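Local coordinates for protein negative regulator of ofd1 (PDB 3QTM) that is required for correct translation termination, directly inhibits Ofd1 and positively regulates the stability of the hypoxic transcription factor fragment Sre1N, probably by inhibiting Ofd1, at residues A[43-46]-A[47-51]. Residues are numbered along the deposited sequence; the frame is centred on the assembly and turned at random.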
loop_
_atom_site.group_PDB
_atom_site.type_symbol
_atom_site.label_atom_id
_atom_site.label_comp_id
_atom_site.label_asym_id
_atom_site.label_seq_id
_atom_site.Cartn_x
_atom_site.Cartn_y
_atom_site.Cartn_z
ATOM N N SER A 43 -18.189 9.592 -12.497
ATOM C CA SER A 43 -18.464 10.880 -13.155
ATOM C C SER A 43 -17.316 11.862 -12.972
ATOM O O SER A 43 -16.871 12.502 -13.924
ATOM C CB SER A 43 -19.747 11.513 -12.605
ATOM O OG SER A 43 -20.877 10.704 -12.884
ATOM N N LEU A 44 -16.831 11.986 -11.742
ATOM C CA LEU A 44 -15.735 12.921 -11.474
ATOM C C LEU A 44 -14.431 12.536 -12.184
ATOM O O LEU A 44 -13.678 13.405 -12.625
ATOM C CB LEU A 44 -15.506 13.071 -9.969
ATOM C CG LEU A 44 -16.694 13.735 -9.252
ATOM C CD1 LEU A 44 -16.630 13.607 -7.727
ATOM C CD2 LEU A 44 -16.787 15.195 -9.655
ATOM N N VAL A 45 -14.164 11.234 -12.282
ATOM C CA VAL A 45 -12.954 10.743 -12.924
ATOM C C VAL A 45 -12.978 11.031 -14.421
ATOM O O VAL A 45 -12.022 11.567 -14.970
ATOM C CB VAL A 45 -12.772 9.220 -12.668
ATOM C CG1 VAL A 45 -11.838 8.615 -13.681
ATOM C CG2 VAL A 45 -12.273 8.998 -11.259
ATOM N N PHE A 46 -14.078 10.680 -15.081
ATOM C CA PHE A 46 -14.228 10.985 -16.495
ATOM C C PHE A 46 -14.200 12.505 -16.736
ATOM O O PHE A 46 -13.715 12.963 -17.765
ATOM C CB PHE A 46 -15.533 10.392 -17.032
ATOM C CG PHE A 46 -15.426 8.944 -17.446
ATOM C CD1 PHE A 46 -14.384 8.517 -18.251
ATOM C CD2 PHE A 46 -16.390 8.025 -17.059
ATOM C CE1 PHE A 46 -14.282 7.186 -18.650
ATOM C CE2 PHE A 46 -16.309 6.688 -17.456
ATOM C CZ PHE A 46 -15.251 6.265 -18.248
ATOM N N GLY A 47 -14.747 13.275 -15.794
ATOM C CA GLY A 47 -14.744 14.727 -15.884
ATOM C C GLY A 47 -13.311 15.232 -15.834
ATOM O O GLY A 47 -12.933 16.119 -16.601
ATOM N N THR A 48 -12.508 14.642 -14.949
ATOM C CA THR A 48 -11.083 14.969 -14.863
ATOM C C THR A 48 -10.384 14.763 -16.189
ATOM O O THR A 48 -9.611 15.611 -16.655
ATOM C CB THR A 48 -10.390 14.097 -13.808
ATOM O OG1 THR A 48 -11.119 14.187 -12.585
ATOM C CG2 THR A 48 -8.929 14.549 -13.580
ATOM N N ILE A 49 -10.665 13.626 -16.808
ATOM C CA ILE A 49 -10.056 13.296 -18.088
ATOM C C ILE A 49 -10.445 14.325 -19.157
ATOM O O ILE A 49 -9.591 14.832 -19.889
ATOM C CB ILE A 49 -10.428 11.856 -18.519
ATOM C CG1 ILE A 49 -9.691 10.859 -17.616
ATOM C CG2 ILE A 49 -10.130 11.629 -20.020
ATOM C CD1 ILE A 49 -10.287 9.431 -17.578
ATOM N N HIS A 50 -11.728 14.650 -19.229
ATOM C CA HIS A 50 -12.201 15.668 -20.175
ATOM C C HIS A 50 -11.544 17.022 -19.933
ATOM O O HIS A 50 -11.149 17.716 -20.877
ATOM C CB HIS A 50 -13.721 15.826 -20.101
ATOM C CG HIS A 50 -14.474 14.608 -20.546
ATOM N ND1 HIS A 50 -15.587 14.138 -19.881
ATOM C CD2 HIS A 50 -14.268 13.760 -21.579
ATOM C CE1 HIS A 50 -16.044 13.063 -20.498
ATOM N NE2 HIS A 50 -15.257 12.809 -21.528
ATOM N N GLU A 51 -11.444 17.417 -18.670
ATOM C CA GLU A 51 -10.856 18.714 -18.375
ATOM C C GLU A 51 -9.378 18.700 -18.783
ATOM O O GLU A 51 -8.873 19.679 -19.314
ATOM C CB GLU A 51 -11.035 19.074 -16.902
ATOM C CG GLU A 51 -10.459 20.434 -16.525
ATOM C CD GLU A 51 -11.023 21.591 -17.368
ATOM O OE1 GLU A 51 -12.183 21.507 -17.843
ATOM O OE2 GLU A 51 -10.286 22.586 -17.546
#
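One face of the His50 imidazole looks onto the carbonyl oxygen of Phe46, which lies 3.0 Å above the ring plane and offset toward its rim. Phe46 O accepts the helical bond from His50 N (3.0 Å, 167° at the hydrogen), and its approach to the ring from above is too poorly angled for a second one from ND1. Beside the Phe46 ring, Ile49 CD1 comes in obliquely and touches CD1 of the phenylalanine at 4.3 Å. The long arm of Ile49 suits this place because its CD1 meets both Val45 CG1, four residues back and equally close, and Phe46, three back.

Thr48 is tied back to the preceding turn twice. Its OG1 stands beside its own backbone N (chi1 -52°), which brings the hydroxyl 2.7 Å from Leu44 O, while Thr48 N binds that oxygen at 2.9 Å from the opposite face of the carbonyl plane. A buried hydroxyl is thus satisfied within its own helix; a valine here would probably cost Leu44 O its second donor, leaving the amide of residue 48 as its remaining partner within the turn. Gly47 takes part through its backbone alone, its N continuing the helical pattern to Ser43 O.

All this lies within helix 38-58 of a tetratricopeptide-repeat-like, all-helical protein. Thr48 and Val45 pack on both flanking helices, 15-34 through Leu25 and Ser29 and 67-82 through Ala76, Ala79 and Val80; Ile49 also meets Ala76, whereas Phe46 rests on Arg90 and Leu91 in a loop.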